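PDB 4K70: UL37 from Suid herpesvirus 1, which is an inner tegument protein thought to help control the trafficking of viral particles, represented here by its N-terminal half. Local coordinates for residues A[334-339]-A[429-434]; A[237-242]-A[267-272]; A[75-80]-A[92-97]. One frame throughout, in Å; residues are numbered along the deposited sequence.

How the contacts relate
The three contacts are separate points in one elongated, all-helical chain, and they use six different helices. Along the chain they follow one another in series: contact 3 joins helices 63-78 and 89-98, contact 2 joins helices 229-240 and 260-271, and contact 1 joins helices 333-342 and 422-431. Contacts 2 and 3 lie on opposite sides of the chain's centre, about 56 Å apart between centres. Contact 1 is nearer the middle, its centre about 34 Å from that of contact 2 and about 35 Å from that of contact 3. None touches another, so each fixes helix packing in its own part of the elongated chain. Contacts 1 and 3 are buried, whereas contact 2 is at the surface.

Contact 1 (A[334-339]-A[429-434]); sequences LQVVEA and HCMAPR
Val336 meets Cys430 and Met431 through apolar packing alone, one branched side chain on helix 333-342 facing two sulfur-bearing ones on the last turn of helix 422-431. The first of these contacts is with the thiol. Cys430 SG settles against the fork of the valine, at 3.8 Å from Val336 CG1, 3.9 Å from Val336 CB and 4.0 Å from Val336 CG2. Being nearly equidistant from the three carbons, the sulfur rests between the two methyls and does not press on either alone. A small, polarisable thiol suits such a buried notch. Its chi1 of 53° sets SG between the backbone N and the carbonyl carbon, an orientation uncommon within a regular helix but easier here, where the helix is ending.

The second contact is with a thioether. Met431 starts off to the flank, but bends at chi2 and chi3, and this curl brings SD to 4.1 Å from Val336 CG1, the methionine crossing the valine at about a right angle. CG1 therefore touches both sulfurs.

Polar bonds tie down the helix end and the loop after it: the Met431 carbonyl oxygen accepts a bond from the Tyr394 hydroxyl, and Arg434 NH2 bonds to the Ala331 carbonyl, just ahead of helix 333-342. The chain leaves helical geometry at Ala432.

A bound calcium ion lies about 9 Å from the Met431 side chain, so the contact is in the neighbourhood of the site that includes Arg383 and Asp387, without being part of it. Val336 also packs on Val381 and Met431 on Leu384, so the end of helix 422-431 and helix 333-342 pack on each other and both against helix 366-385, in the all-helical fold of the N-terminal half of UL37.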
loop_
_atom_site.group_PDB
_atom_site.type_symbol
_atom_site.label_atom_id
_atom_site.label_comp_id
_atom_site.label_asym_id
_atom_site.label_seq_id
_atom_site.Cartn_x
_atom_site.Cartn_y
_atom_site.Cartn_z
ATOM N N LEU A 334 7.472 9.377 2.505
ATOM C CA LEU A 334 8.264 10.060 1.486
ATOM C C LEU A 334 9.585 10.502 2.087
ATOM O O LEU A 334 10.646 10.287 1.515
ATOM C CB LEU A 334 7.526 11.269 0.902
ATOM C CG LEU A 334 8.400 12.112 -0.035
ATOM C CD1 LEU A 334 9.032 11.267 -1.151
ATOM C CD2 LEU A 334 7.623 13.271 -0.627
ATOM N N GLN A 335 9.512 11.121 3.259
ATOM C CA GLN A 335 10.707 11.633 3.913
ATOM C C GLN A 335 11.758 10.554 4.148
ATOM O O GLN A 335 12.936 10.744 3.837
ATOM C CB GLN A 335 10.324 12.305 5.234
ATOM C CG GLN A 335 9.519 13.591 5.027
ATOM C CD GLN A 335 8.977 14.172 6.328
ATOM O OE1 GLN A 335 9.420 13.814 7.413
ATOM N NE2 GLN A 335 8.002 15.069 6.216
ATOM N N VAL A 336 11.340 9.422 4.695
ATOM C CA VAL A 336 12.311 8.415 5.081
ATOM C C VAL A 336 12.866 7.713 3.832
ATOM O O VAL A 336 14.067 7.483 3.736
ATOM C CB VAL A 336 11.745 7.404 6.120
ATOM C CG1 VAL A 336 10.610 6.577 5.520
ATOM C CG2 VAL A 336 12.868 6.476 6.637
ATOM N N VAL A 337 12.002 7.402 2.867
ATOM C CA VAL A 337 12.467 6.762 1.638
ATOM C C VAL A 337 13.380 7.682 0.836
ATOM O O VAL A 337 14.356 7.233 0.255
ATOM C CB VAL A 337 11.296 6.298 0.760
ATOM C CG1 VAL A 337 11.833 5.645 -0.503
ATOM C CG2 VAL A 337 10.419 5.341 1.545
ATOM N N GLU A 338 13.080 8.975 0.821
ATOM C CA GLU A 338 13.973 9.923 0.148
ATOM C C GLU A 338 15.343 9.974 0.832
ATOM O O GLU A 338 16.378 10.077 0.173
ATOM C CB GLU A 338 13.360 11.330 0.104
ATOM C CG GLU A 338 14.339 12.383 -0.418
ATOM C CD GLU A 338 13.653 13.673 -0.831
ATOM O OE1 GLU A 338 12.423 13.779 -0.637
ATOM O OE2 GLU A 338 14.340 14.578 -1.359
ATOM N N ALA A 339 15.342 9.899 2.157
ATOM C CA ALA A 339 16.585 9.937 2.913
ATOM C C ALA A 339 17.407 8.699 2.606
ATOM O O ALA A 339 18.626 8.787 2.416
ATOM C CB ALA A 339 16.300 10.021 4.398
ATOM N N HIS A 429 7.411 5.782 13.648
ATOM C CA HIS A 429 7.399 7.232 13.542
ATOM C C HIS A 429 7.090 7.705 12.122
ATOM O O HIS A 429 6.483 8.757 11.913
ATOM C CB HIS A 429 8.724 7.836 14.034
ATOM C CG HIS A 429 8.627 9.301 14.352
ATOM N ND1 HIS A 429 7.913 9.774 15.433
ATOM C CD2 HIS A 429 9.112 10.389 13.710
ATOM C CE1 HIS A 429 7.977 11.096 15.449
ATOM N NE2 HIS A 429 8.701 11.496 14.420
ATOM N N CYS A 430 7.497 6.921 11.138
ATOM C CA CYS A 430 7.366 7.356 9.757
ATOM C C CYS A 430 6.420 6.473 8.948
ATOM O O CYS A 430 5.794 6.949 7.998
ATOM C CB CYS A 430 8.743 7.465 9.086
ATOM S SG CYS A 430 9.789 5.939 9.207
ATOM N N MET A 431 6.271 5.213 9.355
ATOM C CA MET A 431 5.521 4.238 8.560
ATOM C C MET A 431 4.234 3.708 9.197
ATOM O O MET A 431 3.516 2.921 8.562
ATOM C CB MET A 431 6.415 3.050 8.169
ATOM C CG MET A 431 7.665 3.434 7.397
ATOM S SD MET A 431 7.303 4.223 5.818
ATOM C CE MET A 431 6.707 2.869 4.786
ATOM N N ALA A 432 3.946 4.116 10.434
ATOM C CA ALA A 432 2.744 3.639 11.119
ATOM C C ALA A 432 1.516 3.911 10.260
ATOM O O ALA A 432 1.446 4.944 9.599
ATOM C CB ALA A 432 2.585 4.307 12.482
ATOM N N PRO A 433 0.564 2.966 10.245
ATOM C CA PRO A 433 -0.693 3.145 9.520
ATOM C C PRO A 433 -1.454 4.360 10.062
ATOM O O PRO A 433 -1.522 4.540 11.277
ATOM C CB PRO A 433 -1.450 1.867 9.846
ATOM C CG PRO A 433 -0.400 0.853 10.050
ATOM C CD PRO A 433 0.680 1.602 10.797
ATOM N N ARG A 434 -1.989 5.183 9.168
ATOM C CA ARG A 434 -2.811 6.336 9.570
ATOM C C ARG A 434 -4.192 6.327 8.892
ATOM O O ARG A 434 -4.593 7.315 8.271
ATOM C CB ARG A 434 -2.068 7.637 9.261
ATOM C CG ARG A 434 -0.821 7.840 10.132
ATOM C CD ARG A 434 0.258 8.712 9.468
ATOM N NE ARG A 434 1.514 8.680 10.236
ATOM C CZ ARG A 434 2.657 9.269 9.877
ATOM N NH1 ARG A 434 2.747 9.974 8.753
ATOM N NH2 ARG A 434 3.728 9.150 10.655
#

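Contact 2 (A[237-242]-A[267-272]); sequences EAARAV and AALAHG
Leu269 reaches across to Ala239 and Val242 where two helices, 229-240 and 260-271, pack near their C-terminal ends in an all-helical array at the surface of the chain. At the start of the second segment, Ala267 packs on Val276 and Leu279 and takes no part in the contact. Ala268 is buried next, its methyl lying on Leu216 of helix 208-223 and on Phe235; the small methyl suits a place closely lined by these two side chains.

Leu269 carries the contact. Its CG is anti to the carbonyl carbon (chi1 -74°), and this lets the branched end swing over although the side chain leaves the backbone toward the flank. The single methyl CD2 does the touching: it lies 3.9 Å from Ala239 CB and 4.3 Å from Val242 CG2. Alanine suits the place opposite, because its short methyl lets the backbones approach: Ala239 CA and Leu269 CA are 6.1 Å apart. Val242, already beyond the helix, adds one methyl of its branched side chain, CG2, at the same leucine tip.

Ala270 is exposed and packs on Ala285. His271 folds back on its own helix, ND1 donating in its ring plane to a lone pair of Ala267 O at 3.0 Å. Gly272, with a phi of 60°, then takes the chain out of the helix, a conformation that glycine adopts readily, and its N makes a weak bond to Leu269 O at 3.5 Å.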
loop_
_atom_site.group_PDB
_atom_site.type_symbol
_atom_site.label_atom_id
_atom_site.label_comp_id
_atom_site.label_asym_id
_atom_site.label_seq_id
_atom_site.Cartn_x
_atom_site.Cartn_y
_atom_site.Cartn_z
ATOM N N GLU A 237 27.639 6.670 -20.124
ATOM C CA GLU A 237 28.210 8.003 -20.063
ATOM C C GLU A 237 28.913 8.216 -18.725
ATOM O O GLU A 237 29.999 8.807 -18.655
ATOM C CB GLU A 237 27.106 9.051 -20.251
ATOM C CG GLU A 237 27.521 10.469 -19.889
ATOM C CD GLU A 237 26.379 11.463 -20.033
ATOM O OE1 GLU A 237 25.605 11.343 -21.005
ATOM O OE2 GLU A 237 26.254 12.363 -19.172
ATOM N N ALA A 238 28.293 7.731 -17.658
ATOM C CA ALA A 238 28.853 7.931 -16.328
ATOM C C ALA A 238 30.055 7.021 -16.143
ATOM O O ALA A 238 31.077 7.438 -15.593
ATOM C CB ALA A 238 27.807 7.682 -15.256
ATOM N N ALA A 239 29.929 5.782 -16.616
ATOM C CA ALA A 239 31.008 4.808 -16.516
ATOM C C ALA A 239 32.256 5.338 -17.206
ATOM O O ALA A 239 33.357 5.278 -16.659
ATOM C CB ALA A 239 30.589 3.470 -17.118
ATOM N N ARG A 240 32.075 5.884 -18.399
ATOM C CA ARG A 240 33.191 6.431 -19.153
ATOM C C ARG A 240 33.895 7.596 -18.438
ATOM O O ARG A 240 35.053 7.898 -18.728
ATOM C CB ARG A 240 32.714 6.878 -20.529
ATOM C CG ARG A 240 33.838 7.315 -21.436
ATOM C CD ARG A 240 33.299 8.122 -22.597
ATOM N NE ARG A 240 32.768 7.261 -23.642
ATOM C CZ ARG A 240 33.405 6.990 -24.775
ATOM N NH1 ARG A 240 34.600 7.519 -25.017
ATOM N NH2 ARG A 240 32.841 6.197 -25.668
ATOM N N ALA A 241 33.211 8.254 -17.508
ATOM C CA ALA A 241 33.802 9.406 -16.836
ATOM C C ALA A 241 34.350 9.079 -15.457
ATOM O O ALA A 241 34.832 9.961 -14.759
ATOM C CB ALA A 241 32.804 10.547 -16.743
ATOM N N VAL A 242 34.272 7.817 -15.063
ATOM C CA VAL A 242 34.726 7.415 -13.740
ATOM C C VAL A 242 36.201 7.701 -13.524
ATOM O O VAL A 242 37.033 7.404 -14.380
ATOM C CB VAL A 242 34.464 5.933 -13.487
ATOM C CG1 VAL A 242 35.248 5.458 -12.271
ATOM C CG2 VAL A 242 32.979 5.697 -13.299
ATOM N N ALA A 267 32.066 -6.035 -13.984
ATOM C CA ALA A 267 31.655 -6.498 -15.303
ATOM C C ALA A 267 30.965 -5.386 -16.095
ATOM O O ALA A 267 31.233 -5.197 -17.278
ATOM C CB ALA A 267 30.738 -7.688 -15.165
ATOM N N ALA A 268 30.080 -4.644 -15.436
ATOM C CA ALA A 268 29.397 -3.542 -16.101
ATOM C C ALA A 268 30.379 -2.423 -16.429
ATOM O O ALA A 268 30.323 -1.838 -17.505
ATOM C CB ALA A 268 28.245 -3.022 -15.242
ATOM N N LEU A 269 31.291 -2.127 -15.507
ATOM C CA LEU A 269 32.250 -1.068 -15.763
ATOM C C LEU A 269 33.221 -1.456 -16.877
ATOM O O LEU A 269 33.598 -0.616 -17.693
ATOM C CB LEU A 269 32.999 -0.670 -14.483
ATOM C CG LEU A 269 32.197 0.140 -13.462
ATOM C CD1 LEU A 269 32.904 0.187 -12.111
ATOM C CD2 LEU A 269 31.926 1.560 -13.967
ATOM N N ALA A 270 33.616 -2.726 -16.907
ATOM C CA ALA A 270 34.575 -3.215 -17.899
ATOM C C ALA A 270 33.976 -3.204 -19.299
ATOM O O ALA A 270 34.696 -3.107 -20.286
ATOM C CB ALA A 270 35.053 -4.620 -17.539
ATOM N N HIS A 271 32.655 -3.301 -19.380
ATOM C CA HIS A 271 31.972 -3.360 -20.668
ATOM C C HIS A 271 31.239 -2.080 -21.029
ATOM O O HIS A 271 30.742 -1.944 -22.145
ATOM C CB HIS A 271 30.991 -4.535 -20.699
ATOM C CG HIS A 271 31.658 -5.865 -20.839
ATOM N ND1 HIS A 271 32.251 -6.518 -19.779
ATOM C CD2 HIS A 271 31.850 -6.657 -21.920
ATOM C CE1 HIS A 271 32.769 -7.659 -20.198
ATOM N NE2 HIS A 271 32.539 -7.767 -21.493
ATOM N N GLY A 272 31.166 -1.141 -20.088
ATOM C CA GLY A 272 30.371 0.059 -20.282
ATOM C C GLY A 272 28.907 -0.275 -20.510
ATOM O O GLY A 272 28.185 0.471 -21.174
#

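Contact 3 (A[75-80]-A[92-97]); sequences LALWRL and LELLGV. With NA (sodium ion), chain Q.
Leu94 points from helix 89-98 at Leu77 in the last turn of helix 63-78 and at Leu80 just beyond it. The motif is an antiparallel alpha-hairpin of two consecutive helices within a helical bundle, with leucines filling the interface. From CB the Leu94 side chain heads toward the other segment, its CG anti to the backbone N (chi1 164°). CB and CG themselves only carry the branch across, and CD1 makes no close contact with 75-80. CD2 does the work: it lies 3.7 Å from Leu77 CD1 and 4.2 Å from Leu80 CD2. The two meetings differ in shape. Leu77 and Leu94 slide past one another in opposite directions, whereas Leu80 and Leu94 come tip to tip.

Leu77 has a second partner, its CD2 lying 4.2 Å from Leu95 CD2, so its two methyls divide between adjacent residues of the facing helix. Leucine suits all four places, being long enough to span helices whose nearest CA atoms, those of Leu77 and Leu95, are 9.5 Å apart. Val42 covers Leu94, and Phe176 of helix 175-188 packs on both Leu77 and Leu80.

At a more exposed position, Glu93 extends outward beside Arg43 and grips a sodium ion with both carboxylate oxygens, OE1 at 2.5 Å and OE2 at 2.8 Å, while a water also binds the metal.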
loop_
_atom_site.group_PDB
_atom_site.type_symbol
_atom_site.label_atom_id
_atom_site.label_comp_id
_atom_site.label_asym_id
_atom_site.label_seq_id
_atom_site.Cartn_x
_atom_site.Cartn_y
_atom_site.Cartn_z
ATOM N N LEU A 75 -26.323 -1.621 1.869
ATOM C CA LEU A 75 -26.139 -2.892 2.551
ATOM C C LEU A 75 -25.599 -3.954 1.600
ATOM O O LEU A 75 -24.780 -4.769 2.000
ATOM C CB LEU A 75 -27.458 -3.375 3.159
ATOM C CG LEU A 75 -28.035 -2.530 4.299
ATOM C CD1 LEU A 75 -29.423 -3.043 4.696
ATOM C CD2 LEU A 75 -27.077 -2.537 5.490
ATOM N N ALA A 76 -26.059 -3.930 0.353
ATOM C CA ALA A 76 -25.619 -4.894 -0.660
ATOM C C ALA A 76 -24.175 -4.637 -1.081
ATOM O O ALA A 76 -23.415 -5.564 -1.337
ATOM C CB ALA A 76 -26.542 -4.838 -1.880
ATOM N N LEU A 77 -23.800 -3.369 -1.155
ATOM C CA LEU A 77 -22.452 -3.001 -1.567
ATOM C C LEU A 77 -21.429 -3.244 -0.463
ATOM O O LEU A 77 -20.239 -3.410 -0.740
ATOM C CB LEU A 77 -22.414 -1.530 -1.987
ATOM C CG LEU A 77 -22.563 -1.121 -3.451
ATOM C CD1 LEU A 77 -23.180 -2.219 -4.293
ATOM C CD2 LEU A 77 -23.380 0.165 -3.548
ATOM N N TRP A 78 -21.894 -3.280 0.782
ATOM C CA TRP A 78 -20.997 -3.275 1.943
ATOM C C TRP A 78 -20.075 -4.489 1.999
ATOM O O TRP A 78 -18.902 -4.386 2.381
ATOM C CB TRP A 78 -21.812 -3.235 3.232
ATOM C CG TRP A 78 -21.143 -2.533 4.388
ATOM C CD1 TRP A 78 -19.968 -2.873 4.999
ATOM C CD2 TRP A 78 -21.641 -1.381 5.092
ATOM N NE1 TRP A 78 -19.698 -1.995 6.035
ATOM C CE2 TRP A 78 -20.715 -1.077 6.113
ATOM C CE3 TRP A 78 -22.787 -0.585 4.960
ATOM C CZ2 TRP A 78 -20.893 -0.002 6.991
ATOM C CZ3 TRP A 78 -22.964 0.484 5.838
ATOM C CH2 TRP A 78 -22.023 0.761 6.840
ATOM N N ARG A 79 -20.612 -5.654 1.660
ATOM C CA ARG A 79 -19.821 -6.879 1.738
ATOM C C ARG A 79 -19.421 -7.352 0.351
ATOM O O ARG A 79 -19.293 -8.545 0.107
ATOM C CB ARG A 79 -20.579 -7.970 2.497
ATOM C CG ARG A 79 -20.691 -7.730 4.001
ATOM C CD ARG A 79 -21.876 -8.486 4.615
ATOM N NE ARG A 79 -23.160 -7.927 4.190
ATOM C CZ ARG A 79 -24.107 -7.485 5.017
ATOM N NH1 ARG A 79 -23.936 -7.547 6.333
ATOM N NH2 ARG A 79 -25.238 -6.983 4.525
ATOM N N LEU A 80 -19.196 -6.406 -0.550
ATOM C CA LEU A 80 -18.927 -6.724 -1.947
ATOM C C LEU A 80 -17.487 -7.214 -2.184
ATOM O O LEU A 80 -16.526 -6.610 -1.714
ATOM C CB LEU A 80 -19.231 -5.498 -2.810
ATOM C CG LEU A 80 -19.377 -5.702 -4.311
ATOM C CD1 LEU A 80 -20.572 -6.597 -4.583
ATOM C CD2 LEU A 80 -19.523 -4.358 -5.006
ATOM N N LEU A 92 -19.565 -0.165 -12.037
ATOM C CA LEU A 92 -20.453 0.780 -12.684
ATOM C C LEU A 92 -21.655 0.044 -13.267
ATOM O O LEU A 92 -22.766 0.571 -13.293
ATOM C CB LEU A 92 -19.719 1.534 -13.789
ATOM C CG LEU A 92 -18.477 2.304 -13.337
ATOM C CD1 LEU A 92 -17.963 3.204 -14.450
ATOM C CD2 LEU A 92 -18.766 3.103 -12.084
ATOM N N GLU A 93 -21.428 -1.175 -13.743
ATOM C CA GLU A 93 -22.508 -1.940 -14.366
ATOM C C GLU A 93 -23.542 -2.350 -13.319
ATOM O O GLU A 93 -24.739 -2.345 -13.581
ATOM C CB GLU A 93 -21.954 -3.160 -15.112
ATOM C CG GLU A 93 -22.921 -3.743 -16.122
ATOM C CD GLU A 93 -22.357 -4.964 -16.831
ATOM O OE1 GLU A 93 -23.141 -5.661 -17.514
ATOM O OE2 GLU A 93 -21.140 -5.229 -16.699
ATOM N N LEU A 94 -23.070 -2.689 -12.124
ATOM C CA LEU A 94 -23.949 -3.016 -11.019
ATOM C C LEU A 94 -24.705 -1.766 -10.550
ATOM O O LEU A 94 -25.911 -1.820 -10.280
ATOM C CB LEU A 94 -23.138 -3.605 -9.867
ATOM C CG LEU A 94 -23.847 -3.644 -8.520
ATOM C CD1 LEU A 94 -25.069 -4.525 -8.608
ATOM C CD2 LEU A 94 -22.891 -4.131 -7.446
ATOM N N LEU A 95 -24.003 -0.637 -10.456
ATOM C CA LEU A 95 -24.660 0.627 -10.092
ATOM C C LEU A 95 -25.768 1.002 -11.072
ATOM O O LEU A 95 -26.815 1.503 -10.661
ATOM C CB LEU A 95 -23.654 1.770 -10.020
ATOM C CG LEU A 95 -22.623 1.664 -8.903
ATOM C CD1 LEU A 95 -21.735 2.893 -8.941
ATOM C CD2 LEU A 95 -23.314 1.503 -7.568
ATOM N N GLY A 96 -25.528 0.777 -12.360
ATOM C CA GLY A 96 -26.554 0.996 -13.374
ATOM C C GLY A 96 -27.846 0.223 -13.125
ATOM O O GLY A 96 -28.946 0.749 -13.311
ATOM N N VAL A 97 -27.714 -1.033 -12.717
ATOM C CA VAL A 97 -28.860 -1.848 -12.316
ATOM C C VAL A 97 -29.535 -1.327 -11.039
ATOM O O VAL A 97 -30.754 -1.177 -10.986
ATOM C CB VAL A 97 -28.441 -3.328 -12.146
ATOM C CG1 VAL A 97 -29.507 -4.129 -11.413
ATOM C CG2 VAL A 97 -28.159 -3.932 -13.509
HETATM NA NA NA Q . -21.520 -7.173 -18.613
HETATM O O HOH W 1 -20.341 -8.676 -17.176
#